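Local coordinates for uncharacterized protein (Porphyromonas gingivalis, PDB 1ZBS), which is of unknown function but probably phosphorylates N-acetylglucosamine, as a putative kinase with an ASKHA-type nucleotide-binding domain, at residues A[238-243]-A[261-266]; A[110-115]-A[234-239]; A[162-167]-A[207-212]; A[169-174]-A[197-202]; A[32-37]-A[72-77]. All blocks are in the same frame, centred on the assembly; numbering follows the deposited sequence.

Interaction 1: A[238-243]-A[261-266]; sequences LHFIGS and LTLGSV
In H239 the ring carbon CG is anti to the carbonyl carbon (chi1 -71°), while in S265 OG is set between the backbone N and the carbonyl carbon (chi1 71°); together these torsions bring H239 ND1 to 2.7 Å from S265 OG. The hydrogen bond is nearly straight, and OG lies close to the imidazole plane at the ring edge, so the bond limits rotation of both groups. One face of the same ring rests on G264, whose CA is 4.0 Å from the centroid of the H239 ring. This CH-pi contact can be so intimate because glycine has no side chain there.

Beneath these groups the two strands pair in parallel, their segment axes 15° apart. L238 N donates to T262 O at 2.9 Å, and F240 N to S265 O at 2.7 Å. Between them L238 O accepts from S265 N at 3.2 Å; G264 N approaches from the same face of that carbonyl, but so closely that the bond is doubtful. L238 is bridged with L263 but H239 with S265, so one extra residue, G264, is taken up on strand 263-267: a beta bulge.

On the other face of the sheet the contact is apolar. L263 CD1 meets F240 CD2 at 3.9 Å, obliquely to the ring, and L261 CD1 meets L238 CD2 at 4.0 Å.

That apolar face is covered by helices 210-229 and 249-258, through L224, V228, L252 and I256 among others. H239 and S265 instead face L105 of helix 97-105, and strand 111-116 flanks 238-241 on the side away from 263-267.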
# COMPACT_ATOMS: atom_id res chain seq x y z
N LEU A 238 17.95 21.68 -6.04
CA LEU A 238 17.28 20.75 -5.12
C LEU A 238 18.12 20.38 -3.90
O LEU A 238 19.24 19.89 -4.02
CB LEU A 238 16.91 19.47 -5.87
CG LEU A 238 15.61 19.43 -6.67
CD1 LEU A 238 15.38 20.74 -7.39
CD2 LEU A 238 15.65 18.27 -7.66
N HIS A 239 17.56 20.61 -2.72
CA HIS A 239 18.23 20.28 -1.48
C HIS A 239 17.53 19.08 -0.87
O HIS A 239 16.30 19.05 -0.79
CB HIS A 239 18.19 21.47 -0.52
CG HIS A 239 19.07 22.61 -0.95
ND1 HIS A 239 20.44 22.54 -0.90
CD2 HIS A 239 18.77 23.82 -1.47
CE1 HIS A 239 20.96 23.66 -1.37
NE2 HIS A 239 19.97 24.46 -1.72
N PHE A 240 18.30 18.09 -0.43
CA PHE A 240 17.71 16.87 0.13
C PHE A 240 18.21 16.50 1.50
O PHE A 240 19.35 16.79 1.87
CB PHE A 240 17.97 15.67 -0.78
CG PHE A 240 17.19 15.69 -2.06
CD1 PHE A 240 16.01 14.95 -2.19
CD2 PHE A 240 17.64 16.44 -3.15
CE1 PHE A 240 15.30 14.94 -3.39
CE2 PHE A 240 16.94 16.43 -4.36
CZ PHE A 240 15.77 15.68 -4.48
N ILE A 241 17.35 15.84 2.25
CA ILE A 241 17.72 15.38 3.58
C ILE A 241 17.18 13.96 3.75
O ILE A 241 16.24 13.56 3.08
CB ILE A 241 17.14 16.34 4.65
CG1 ILE A 241 18.13 16.46 5.80
CG2 ILE A 241 15.79 15.86 5.14
CD1 ILE A 241 19.33 17.33 5.44
N GLY A 242 17.81 13.18 4.63
CA GLY A 242 17.32 11.83 4.84
C GLY A 242 18.27 10.68 4.56
O GLY A 242 19.18 10.78 3.74
N SER A 243 18.02 9.58 5.26
CA SER A 243 18.83 8.37 5.13
C SER A 243 18.86 7.82 3.71
O SER A 243 19.91 7.45 3.21
CB SER A 243 18.33 7.31 6.11
OG SER A 243 16.91 7.21 6.08
N LEU A 261 17.71 19.13 -14.04
CA LEU A 261 17.65 19.90 -12.81
C LEU A 261 19.03 19.93 -12.17
O LEU A 261 19.92 19.18 -12.58
CB LEU A 261 16.62 19.28 -11.85
CG LEU A 261 15.16 19.28 -12.35
CD1 LEU A 261 14.27 18.50 -11.39
CD2 LEU A 261 14.66 20.71 -12.47
N THR A 262 19.23 20.80 -11.19
CA THR A 262 20.51 20.89 -10.52
C THR A 262 20.38 20.52 -9.05
O THR A 262 19.43 20.93 -8.37
CB THR A 262 21.12 22.32 -10.63
OG1 THR A 262 20.22 23.28 -10.05
CG2 THR A 262 21.36 22.69 -12.09
N LEU A 263 21.33 19.73 -8.57
CA LEU A 263 21.34 19.30 -7.18
C LEU A 263 21.95 20.40 -6.32
O LEU A 263 23.06 20.87 -6.59
CB LEU A 263 22.17 18.02 -7.03
CG LEU A 263 22.33 17.45 -5.61
CD1 LEU A 263 20.96 17.14 -5.02
CD2 LEU A 263 23.18 16.19 -5.66
N GLY A 264 21.23 20.82 -5.29
CA GLY A 264 21.73 21.84 -4.39
C GLY A 264 22.64 21.21 -3.35
O GLY A 264 23.78 21.63 -3.17
N SER A 265 22.12 20.20 -2.65
CA SER A 265 22.89 19.51 -1.63
C SER A 265 22.09 18.34 -1.05
O SER A 265 20.86 18.34 -1.10
CB SER A 265 23.25 20.45 -0.48
OG SER A 265 22.11 20.80 0.30
N VAL A 266 22.80 17.35 -0.51
CA VAL A 266 22.17 16.21 0.12
C VAL A 266 22.95 15.86 1.38
O VAL A 266 24.16 15.68 1.34
CB VAL A 266 22.10 14.97 -0.82
CG1 VAL A 266 23.46 14.69 -1.44
CG2 VAL A 266 21.62 13.76 -0.04

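Interaction 2: A[110-115]-A[234-239]; sequences EGIACI and PDLPLH
This is a parallel strand pairing at the middle of a five-stranded mixed sheet of order 3-2-1-4-5, the order of the RNase H-like fold that ASKHA proteins share. Strand 111-116 is strand 1, at the centre of the sheet, and 238-241 is strand 4 beside it, brought together across 118 intervening residues. The evidence is a pair of backbone bonds that use both the N and the O of H239, both directed at strand 111-116: H239 N donates to I112 O at 3.1 Å, and C114 N donates to H239 O at 2.8 Å. A113 is therefore bridged with H239, their CA atoms 4.9 Å apart.

Before the pairing the chains diverge, the touching parts running 43° apart, and side chains carry the contact there, chiefly L236 and I112. In L236 CG is anti to the carbonyl carbon (chi1 -85°), which turns the isobutyl group toward 110-112; L236 CG lies 3.7 Å from G111 CA, and L236 CD2 reaches I112 CG1 at 4.3 Å. The aliphatic part of E110 crosses L236 at about a right angle, while its carboxylate makes a salt bridge to R233, which also pairs with D235.

I112, C114 and L238 turn to the face packed by helix 210-229, whereas A113 and H239 turn to helix 97-105. On the helix 210-229 face, I112 CD1 meets L238 CD1 at 4.4 Å.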
# COMPACT_ATOMS: atom_id res chain seq x y z
N GLU A 110 15.71 31.36 -0.68
CA GLU A 110 14.64 30.67 -1.41
C GLU A 110 15.14 29.34 -2.00
O GLU A 110 16.31 29.23 -2.38
CB GLU A 110 14.14 31.60 -2.53
CG GLU A 110 13.09 30.99 -3.45
CD GLU A 110 12.68 31.91 -4.59
OE1 GLU A 110 13.57 32.48 -5.26
OE2 GLU A 110 11.46 32.06 -4.82
N GLY A 111 14.26 28.35 -2.08
CA GLY A 111 14.66 27.06 -2.62
C GLY A 111 13.67 25.93 -2.41
O GLY A 111 12.60 26.13 -1.82
N ILE A 112 14.01 24.74 -2.90
CA ILE A 112 13.16 23.57 -2.75
C ILE A 112 13.85 22.58 -1.84
O ILE A 112 14.98 22.16 -2.11
CB ILE A 112 12.89 22.90 -4.11
CG1 ILE A 112 12.09 23.85 -5.00
CG2 ILE A 112 12.14 21.58 -3.90
CD1 ILE A 112 11.99 23.40 -6.45
N ALA A 113 13.17 22.21 -0.76
CA ALA A 113 13.72 21.27 0.22
C ALA A 113 12.95 19.95 0.17
O ALA A 113 11.71 19.93 0.21
CB ALA A 113 13.65 21.87 1.62
N CYS A 114 13.69 18.85 0.10
CA CYS A 114 13.07 17.53 0.03
C CYS A 114 13.59 16.56 1.07
O CYS A 114 14.76 16.60 1.46
CB CYS A 114 13.32 16.90 -1.34
SG CYS A 114 12.85 17.90 -2.72
N ILE A 115 12.70 15.69 1.52
CA ILE A 115 13.07 14.68 2.49
C ILE A 115 12.94 13.31 1.83
O ILE A 115 11.96 13.03 1.15
CB ILE A 115 12.16 14.72 3.72
CG1 ILE A 115 12.31 16.08 4.43
CG2 ILE A 115 12.50 13.57 4.66
CD1 ILE A 115 11.49 16.22 5.69
N PRO A 234 12.61 25.33 -11.89
CA PRO A 234 13.85 24.59 -12.18
C PRO A 234 15.10 25.45 -12.09
O PRO A 234 16.19 25.03 -12.47
CB PRO A 234 13.61 24.07 -13.59
CG PRO A 234 12.80 25.17 -14.20
CD PRO A 234 11.79 25.45 -13.11
N ASP A 235 14.94 26.68 -11.60
CA ASP A 235 16.07 27.58 -11.42
C ASP A 235 16.63 27.32 -10.03
O ASP A 235 17.81 27.51 -9.77
CB ASP A 235 15.62 29.03 -11.56
CG ASP A 235 14.29 29.29 -10.90
OD1 ASP A 235 13.30 28.62 -11.28
OD2 ASP A 235 14.22 30.17 -10.00
N LEU A 236 15.74 26.87 -9.14
CA LEU A 236 16.13 26.57 -7.77
C LEU A 236 16.79 25.21 -7.67
O LEU A 236 16.27 24.22 -8.19
CB LEU A 236 14.92 26.59 -6.85
CG LEU A 236 14.48 27.93 -6.26
CD1 LEU A 236 14.90 29.09 -7.14
CD2 LEU A 236 12.95 27.89 -6.09
N PRO A 237 17.95 25.14 -7.02
CA PRO A 237 18.67 23.87 -6.86
C PRO A 237 17.95 23.00 -5.83
O PRO A 237 17.40 23.51 -4.85
CB PRO A 237 20.05 24.31 -6.39
CG PRO A 237 19.73 25.52 -5.56
CD PRO A 237 18.74 26.25 -6.45
N LEU A 238 17.95 21.68 -6.04
CA LEU A 238 17.28 20.75 -5.12
C LEU A 238 18.12 20.38 -3.90
O LEU A 238 19.24 19.89 -4.02
CB LEU A 238 16.91 19.47 -5.87
CG LEU A 238 15.61 19.43 -6.67
CD1 LEU A 238 15.38 20.74 -7.39
CD2 LEU A 238 15.65 18.27 -7.66
N HIS A 239 17.56 20.61 -2.72
CA HIS A 239 18.23 20.28 -1.48
C HIS A 239 17.53 19.08 -0.87
O HIS A 239 16.30 19.05 -0.79
CB HIS A 239 18.19 21.47 -0.52
CG HIS A 239 19.07 22.61 -0.95
ND1 HIS A 239 20.44 22.54 -0.90
CD2 HIS A 239 18.77 23.82 -1.47
CE1 HIS A 239 20.96 23.66 -1.37
NE2 HIS A 239 19.97 24.46 -1.72

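Interaction 3: A[162-167]-A[207-212]; sequences QMPEGL and LDIPAV
I209, A211 and M163 bury nearly equal areas here, and they meet without any hydrogen bond between the two segments. M163, deposited as selenomethionine, provides the long arm. Its CG is anti to the carbonyl carbon, and a further bend about CB-CG (chi2 -73°) brings the end of the chain back to the start of helix 210-229. There both terminal atoms close on one methyl: M163 SE and M163 CE are each 3.6 Å from A211 CB. The methyl CE also comes within 3.7 Å of A211 O, while SE continues to V212 CG2 at 3.9 Å, with the M163 and V212 side chains crossing at about a right angle.

I209 works with its two branches separately. Its CG2, anti to the backbone N, points to the proline ring and touches P164 CG at 3.8 Å. The longer branch, with CG1 anti to the carbonyl carbon (chi1 -60°), diverges from CG2 at roughly a right angle and meets L167 tip to tip, I209 CD1 lying 4.2 Å from L167 CD2. That leucine methyl also packs against V212 CG2 at 4.3 Å, which joins the I209 and M163 patches.

Both segments are helix starts. G166 is the N-cap residue of helix 167-174 and I209 that of helix 210-229, so the contact ties one loop-to-helix junction to another. M163 and L167 are backed by L158 of helix 147-159, F202 and I203 of helix 200-204 adjoin L167 and V212, and Q162 packs on V225 of the second subunit.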
# COMPACT_ATOMS: atom_id res chain seq x y z
N GLN A 162 10.94 -11.18 -10.57
CA GLN A 162 11.39 -10.17 -11.52
C GLN A 162 12.86 -9.82 -11.30
O GLN A 162 13.42 -8.99 -12.02
CB GLN A 162 10.51 -8.92 -11.42
CG GLN A 162 9.04 -9.20 -11.70
CD GLN A 162 8.82 -9.92 -13.03
OE1 GLN A 162 8.28 -11.02 -13.07
NE2 GLN A 162 9.26 -9.30 -14.12
N MSE A 163 13.47 -10.46 -10.32
CA MSE A 163 14.88 -10.23 -10.00
C MSE A 163 15.72 -11.45 -10.43
O MSE A 163 15.18 -12.52 -10.69
CB MSE A 163 15.04 -9.97 -8.50
CG MSE A 163 14.38 -8.70 -7.98
SE MSE A 163 15.30 -7.06 -8.48
CE MSE A 163 13.81 -6.01 -9.15
N PRO A 164 17.06 -11.30 -10.51
CA PRO A 164 17.90 -12.44 -10.90
C PRO A 164 17.64 -13.66 -10.02
O PRO A 164 17.20 -13.52 -8.88
CB PRO A 164 19.31 -11.88 -10.75
CG PRO A 164 19.13 -10.45 -11.13
CD PRO A 164 17.88 -10.08 -10.35
N GLU A 165 17.91 -14.85 -10.55
CA GLU A 165 17.70 -16.10 -9.82
C GLU A 165 18.56 -16.11 -8.56
O GLU A 165 19.75 -15.78 -8.60
CB GLU A 165 18.06 -17.30 -10.70
CG GLU A 165 17.55 -18.68 -10.22
CD GLU A 165 18.29 -19.24 -9.00
OE1 GLU A 165 19.54 -19.30 -9.01
OE2 GLU A 165 17.61 -19.64 -8.03
N GLY A 166 17.95 -16.50 -7.45
CA GLY A 166 18.67 -16.57 -6.19
C GLY A 166 18.54 -15.35 -5.29
O GLY A 166 18.64 -15.48 -4.07
N LEU A 167 18.32 -14.17 -5.87
CA LEU A 167 18.20 -12.95 -5.07
C LEU A 167 17.08 -13.06 -4.06
O LEU A 167 17.22 -12.64 -2.91
CB LEU A 167 17.94 -11.73 -5.96
CG LEU A 167 18.05 -10.34 -5.30
CD1 LEU A 167 19.40 -10.22 -4.60
CD2 LEU A 167 17.90 -9.25 -6.35
N LEU A 207 22.88 -2.47 -5.69
CA LEU A 207 22.71 -1.52 -6.80
C LEU A 207 23.51 -1.93 -8.03
O LEU A 207 23.28 -1.42 -9.13
CB LEU A 207 23.14 -0.12 -6.35
CG LEU A 207 22.27 0.56 -5.30
CD1 LEU A 207 22.95 1.82 -4.79
CD2 LEU A 207 20.92 0.88 -5.90
N ASP A 208 24.46 -2.83 -7.84
CA ASP A 208 25.29 -3.31 -8.94
C ASP A 208 24.47 -4.17 -9.88
O ASP A 208 24.91 -4.50 -10.98
CB ASP A 208 26.50 -4.10 -8.41
CG ASP A 208 26.20 -4.87 -7.13
OD1 ASP A 208 26.01 -4.22 -6.07
OD2 ASP A 208 26.16 -6.12 -7.19
N ILE A 209 23.26 -4.52 -9.44
CA ILE A 209 22.36 -5.33 -10.25
C ILE A 209 21.39 -4.40 -10.97
O ILE A 209 20.76 -3.54 -10.34
CB ILE A 209 21.54 -6.30 -9.37
CG1 ILE A 209 22.47 -7.24 -8.60
CG2 ILE A 209 20.57 -7.07 -10.23
CD1 ILE A 209 21.74 -8.17 -7.65
N PRO A 210 21.24 -4.56 -12.30
CA PRO A 210 20.36 -3.74 -13.15
C PRO A 210 18.94 -3.55 -12.61
O PRO A 210 18.51 -2.43 -12.35
CB PRO A 210 20.37 -4.50 -14.47
CG PRO A 210 21.76 -5.04 -14.52
CD PRO A 210 21.95 -5.56 -13.11
N ALA A 211 18.22 -4.66 -12.47
CA ALA A 211 16.85 -4.65 -11.98
C ALA A 211 16.68 -3.81 -10.71
O ALA A 211 15.67 -3.12 -10.55
CB ALA A 211 16.38 -6.07 -11.73
N VAL A 212 17.65 -3.89 -9.81
CA VAL A 212 17.61 -3.15 -8.55
C VAL A 212 17.82 -1.66 -8.79
O VAL A 212 17.04 -0.83 -8.30
CB VAL A 212 18.71 -3.67 -7.58
CG1 VAL A 212 18.72 -2.85 -6.30
CG2 VAL A 212 18.46 -5.13 -7.26

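Interaction 4: A[169-174]-A[197-202]; sequences EAFLQE and AGFSPF
F171 drives its ring edge into the faces of two other phenylalanines at once. Toward F202 the pair is T-shaped: the planes are 80° apart, the centroids are separated by 5.1 Å, and F171 CD1 lies 3.6 Å from F202 CD2, over the face but displaced toward its rim. Toward F199 the edge-to-face pair is more tilted, with planes at 62°, and F171 CZ is 3.6 Å from F199 CD1. Adjacent edge atoms of one ring thus serve two partners: CD1 goes to F202, while CE1 and CZ go to F199. F202 also lies against the root of the F171 side chain, with F202 CZ 3.9 Å from F171 CB.

E174, one turn further along the helix, approaches F202 differently. Its extended chain brings E174 OE1 to 3.3 Å from F202 CD1 and 3.4 Å from F202 CE1, at the edge and near the ring plane. The carboxylate oxygen therefore faces ring C-H groups rather than the pi cloud, a setting that is probably mildly favourable electrostatically.

What positions these groups is the backbone on either side. CG of F171 is anti to its N (chi1 175°), sending the ring out from helix 167-174, while a type I turn from A197 to S200 places F199 at the N-cap of helix 200-204 and F202 in its first turn. Y175 and F195 add further rings, and I155 and L158 of helix 147-159 pack on F171. Together F171, F199 and F202 form an aromatic cluster, here joining two short helices through edge-to-face packing.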
# COMPACT_ATOMS: atom_id res chain seq x y z
N GLU A 169 15.79 -15.82 -2.68
CA GLU A 169 16.22 -16.72 -1.62
C GLU A 169 17.32 -16.09 -0.77
O GLU A 169 17.39 -16.34 0.43
CB GLU A 169 16.70 -18.06 -2.21
CG GLU A 169 15.62 -18.85 -2.93
CD GLU A 169 15.54 -18.52 -4.42
OE1 GLU A 169 15.38 -17.34 -4.77
OE2 GLU A 169 15.65 -19.46 -5.23
N ALA A 170 18.16 -15.27 -1.39
CA ALA A 170 19.24 -14.60 -0.67
C ALA A 170 18.66 -13.56 0.30
O ALA A 170 19.18 -13.38 1.40
CB ALA A 170 20.18 -13.92 -1.66
N PHE A 171 17.58 -12.90 -0.13
CA PHE A 171 16.88 -11.88 0.65
C PHE A 171 16.12 -12.51 1.81
O PHE A 171 16.30 -12.12 2.97
CB PHE A 171 15.88 -11.12 -0.25
CG PHE A 171 15.02 -10.11 0.49
CD1 PHE A 171 15.49 -8.83 0.74
CD2 PHE A 171 13.74 -10.45 0.91
CE1 PHE A 171 14.69 -7.88 1.41
CE2 PHE A 171 12.93 -9.51 1.58
CZ PHE A 171 13.41 -8.22 1.83
N LEU A 172 15.28 -13.48 1.50
CA LEU A 172 14.47 -14.14 2.52
C LEU A 172 15.30 -14.78 3.64
O LEU A 172 14.94 -14.69 4.81
CB LEU A 172 13.57 -15.19 1.87
CG LEU A 172 12.54 -14.68 0.83
CD1 LEU A 172 11.77 -15.87 0.25
CD2 LEU A 172 11.56 -13.71 1.50
N GLN A 173 16.40 -15.43 3.27
CA GLN A 173 17.27 -16.08 4.23
C GLN A 173 18.05 -15.10 5.13
O GLN A 173 18.27 -15.37 6.31
CB GLN A 173 18.25 -17.02 3.50
CG GLN A 173 17.65 -18.37 3.08
CD GLN A 173 18.49 -19.11 2.03
OE1 GLN A 173 19.71 -18.92 1.94
NE2 GLN A 173 17.84 -19.97 1.24
N GLU A 174 18.44 -13.95 4.58
CA GLU A 174 19.17 -12.97 5.36
C GLU A 174 18.32 -12.43 6.50
O GLU A 174 18.81 -12.20 7.61
CB GLU A 174 19.61 -11.81 4.47
CG GLU A 174 20.39 -10.76 5.22
CD GLU A 174 20.91 -9.68 4.30
OE1 GLU A 174 21.27 -10.01 3.15
OE2 GLU A 174 20.97 -8.51 4.73
N ALA A 197 10.50 -0.22 5.07
CA ALA A 197 11.66 0.65 4.94
C ALA A 197 12.92 0.09 5.59
O ALA A 197 13.99 0.66 5.46
CB ALA A 197 11.35 2.03 5.53
N GLY A 198 12.79 -1.04 6.29
CA GLY A 198 13.94 -1.62 6.95
C GLY A 198 14.79 -2.54 6.08
O GLY A 198 15.73 -3.17 6.56
N PHE A 199 14.46 -2.61 4.80
CA PHE A 199 15.20 -3.46 3.87
C PHE A 199 16.02 -2.63 2.91
O PHE A 199 16.51 -3.13 1.89
CB PHE A 199 14.22 -4.33 3.10
CG PHE A 199 13.37 -5.21 3.97
CD1 PHE A 199 13.97 -6.18 4.78
CD2 PHE A 199 11.99 -5.07 4.00
CE1 PHE A 199 13.19 -6.99 5.60
CE2 PHE A 199 11.21 -5.88 4.82
CZ PHE A 199 11.81 -6.85 5.62
N SER A 200 16.18 -1.36 3.23
CA SER A 200 16.95 -0.48 2.36
C SER A 200 18.41 -0.92 2.23
O SER A 200 18.95 -0.96 1.13
CB SER A 200 16.85 0.96 2.86
OG SER A 200 17.18 1.86 1.82
N PRO A 201 19.07 -1.25 3.35
CA PRO A 201 20.47 -1.68 3.32
C PRO A 201 20.75 -2.82 2.34
O PRO A 201 21.83 -2.90 1.75
CB PRO A 201 20.73 -2.09 4.77
CG PRO A 201 19.87 -1.14 5.54
CD PRO A 201 18.58 -1.17 4.74
N PHE A 202 19.78 -3.71 2.17
CA PHE A 202 19.93 -4.84 1.25
C PHE A 202 19.90 -4.33 -0.19
O PHE A 202 20.69 -4.75 -1.04
CB PHE A 202 18.78 -5.85 1.45
CG PHE A 202 18.90 -7.07 0.58
CD1 PHE A 202 19.66 -8.16 0.99
CD2 PHE A 202 18.30 -7.10 -0.68
CE1 PHE A 202 19.82 -9.27 0.16
CE2 PHE A 202 18.45 -8.20 -1.52
CZ PHE A 202 19.21 -9.30 -1.10

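Interaction 5: A[32-37]-A[72-77]; sequences NPFQQD and PAKAPM
The two backbones come nearest at P33 and K74, whose CA atoms are 5.7 Å apart, and no hydrogen bond joins the segments. P33 lies against the backbone of K74, with P33 CB 3.3 Å from K74 O. The aliphatic arm of K74 then runs past the proline to F34, crossing that side chain at about a right angle; K74 CD sits 3.6 Å from F34 CD2, at the ring edge and in its plane, so the methylene does not stack on the face.

The loop that offers these residues is braced by an Asx turn: N32 OD1 accepts from F34 N at 3.0 Å, the donor lying well above the amide plane. Q36 N also bonds N32 O at 2.7 Å, and the side chain of Q36 returns to N32 N.

M77, a selenomethionine, reaches across from the start of helix 75-85. CG is anti to the backbone N (chi1 -174°) and the chain then bends, placing M77 CE 3.4 Å from D37 C and 4.2 Å from P33 CB. D37 is the N-cap of helix 38-53 and its OD2 accepts from E40 N, while F34 also packs on R188 of the second subunit.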
# COMPACT_ATOMS: atom_id res chain seq x y z
N ASN A 32 5.35 12.11 18.24
CA ASN A 32 4.57 12.67 17.14
C ASN A 32 3.18 13.02 17.68
O ASN A 32 2.39 12.14 18.02
CB ASN A 32 4.45 11.66 16.00
CG ASN A 32 3.61 12.17 14.85
OD1 ASN A 32 3.04 13.26 14.90
ND2 ASN A 32 3.52 11.38 13.78
N PRO A 33 2.86 14.32 17.74
CA PRO A 33 1.58 14.86 18.23
C PRO A 33 0.32 14.43 17.48
O PRO A 33 -0.77 14.44 18.06
CB PRO A 33 1.81 16.37 18.17
CG PRO A 33 2.70 16.51 16.99
CD PRO A 33 3.71 15.41 17.22
N PHE A 34 0.45 14.07 16.21
CA PHE A 34 -0.71 13.65 15.42
C PHE A 34 -0.94 12.15 15.50
O PHE A 34 -2.07 11.68 15.43
CB PHE A 34 -0.53 14.03 13.95
CG PHE A 34 -1.77 13.84 13.11
CD1 PHE A 34 -1.69 13.32 11.83
CD2 PHE A 34 -3.01 14.22 13.61
CE1 PHE A 34 -2.84 13.17 11.04
CE2 PHE A 34 -4.16 14.08 12.84
CZ PHE A 34 -4.08 13.55 11.55
N GLN A 35 0.15 11.41 15.66
CA GLN A 35 0.09 9.96 15.73
C GLN A 35 -0.12 9.49 17.17
O GLN A 35 -0.81 8.50 17.40
CB GLN A 35 1.39 9.38 15.17
CG GLN A 35 1.25 8.03 14.50
CD GLN A 35 2.23 7.85 13.36
OE1 GLN A 35 2.17 8.55 12.35
NE2 GLN A 35 3.16 6.91 13.53
N GLN A 36 0.46 10.22 18.11
CA GLN A 36 0.34 9.90 19.54
C GLN A 36 -0.48 10.98 20.25
O GLN A 36 -0.85 11.98 19.64
CB GLN A 36 1.74 9.80 20.17
CG GLN A 36 2.57 8.62 19.66
CD GLN A 36 4.05 8.78 19.95
OE1 GLN A 36 4.71 9.67 19.40
NE2 GLN A 36 4.58 7.92 20.81
N ASP A 37 -0.76 10.77 21.53
CA ASP A 37 -1.55 11.73 22.30
C ASP A 37 -0.81 12.31 23.51
O ASP A 37 0.36 12.02 23.74
CB ASP A 37 -2.87 11.11 22.75
CG ASP A 37 -2.69 10.01 23.78
OD1 ASP A 37 -3.69 9.34 24.11
OD2 ASP A 37 -1.56 9.81 24.26
N PRO A 72 -0.08 22.35 12.39
CA PRO A 72 -0.36 23.61 13.09
C PRO A 72 -1.58 23.50 14.01
O PRO A 72 -1.98 24.48 14.64
CB PRO A 72 -0.57 24.60 11.95
CG PRO A 72 -1.11 23.75 10.85
CD PRO A 72 -0.23 22.53 10.93
N ALA A 73 -2.16 22.30 14.08
CA ALA A 73 -3.33 22.06 14.91
C ALA A 73 -2.97 21.25 16.15
O ALA A 73 -3.52 21.47 17.23
CB ALA A 73 -4.40 21.34 14.11
N LYS A 74 -2.06 20.29 15.99
CA LYS A 74 -1.65 19.46 17.11
C LYS A 74 -0.28 19.82 17.66
O LYS A 74 0.21 19.19 18.60
CB LYS A 74 -1.70 17.98 16.72
CG LYS A 74 -3.09 17.38 16.84
CD LYS A 74 -3.04 15.86 16.83
CE LYS A 74 -4.40 15.25 17.15
NZ LYS A 74 -4.89 15.61 18.51
N ALA A 75 0.34 20.84 17.09
CA ALA A 75 1.65 21.30 17.54
C ALA A 75 1.56 21.84 18.97
O ALA A 75 2.40 21.52 19.81
CB ALA A 75 2.19 22.38 16.60
N PRO A 76 0.54 22.67 19.26
CA PRO A 76 0.38 23.25 20.60
C PRO A 76 0.19 22.22 21.71
O PRO A 76 0.11 22.56 22.88
CB PRO A 76 -0.84 24.15 20.45
CG PRO A 76 -1.63 23.47 19.39
CD PRO A 76 -0.56 23.10 18.39
N MSE A 77 0.11 20.95 21.33
CA MSE A 77 -0.07 19.89 22.31
C MSE A 77 1.30 19.44 22.79
O MSE A 77 1.54 19.28 23.99
CB MSE A 77 -0.86 18.74 21.66
CG MSE A 77 -1.25 17.62 22.60
SE MSE A 77 0.21 16.40 22.98
CE MSE A 77 -0.17 15.03 21.65

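Interactions 1 and 2 share L238 and H239 and lie on either side of strand 238-241, their centres 7 Å apart. They also touch directly, I241 N lying 2.8 Å from C114 O in a probable hydrogen bond. Interactions 3 and 4, 12 Å apart between centres, form a second group among the helices, joined where L167 CD1 meets F202 CZ at 3.6 Å. Helix 210-229 connects the groups, starting in interaction 3 and leading on to strand 238-241. Interaction 5 stands apart, beside the other five-stranded sheet, its centre about 28 Å from that of interaction 1 and 42 Å from that of interaction 3.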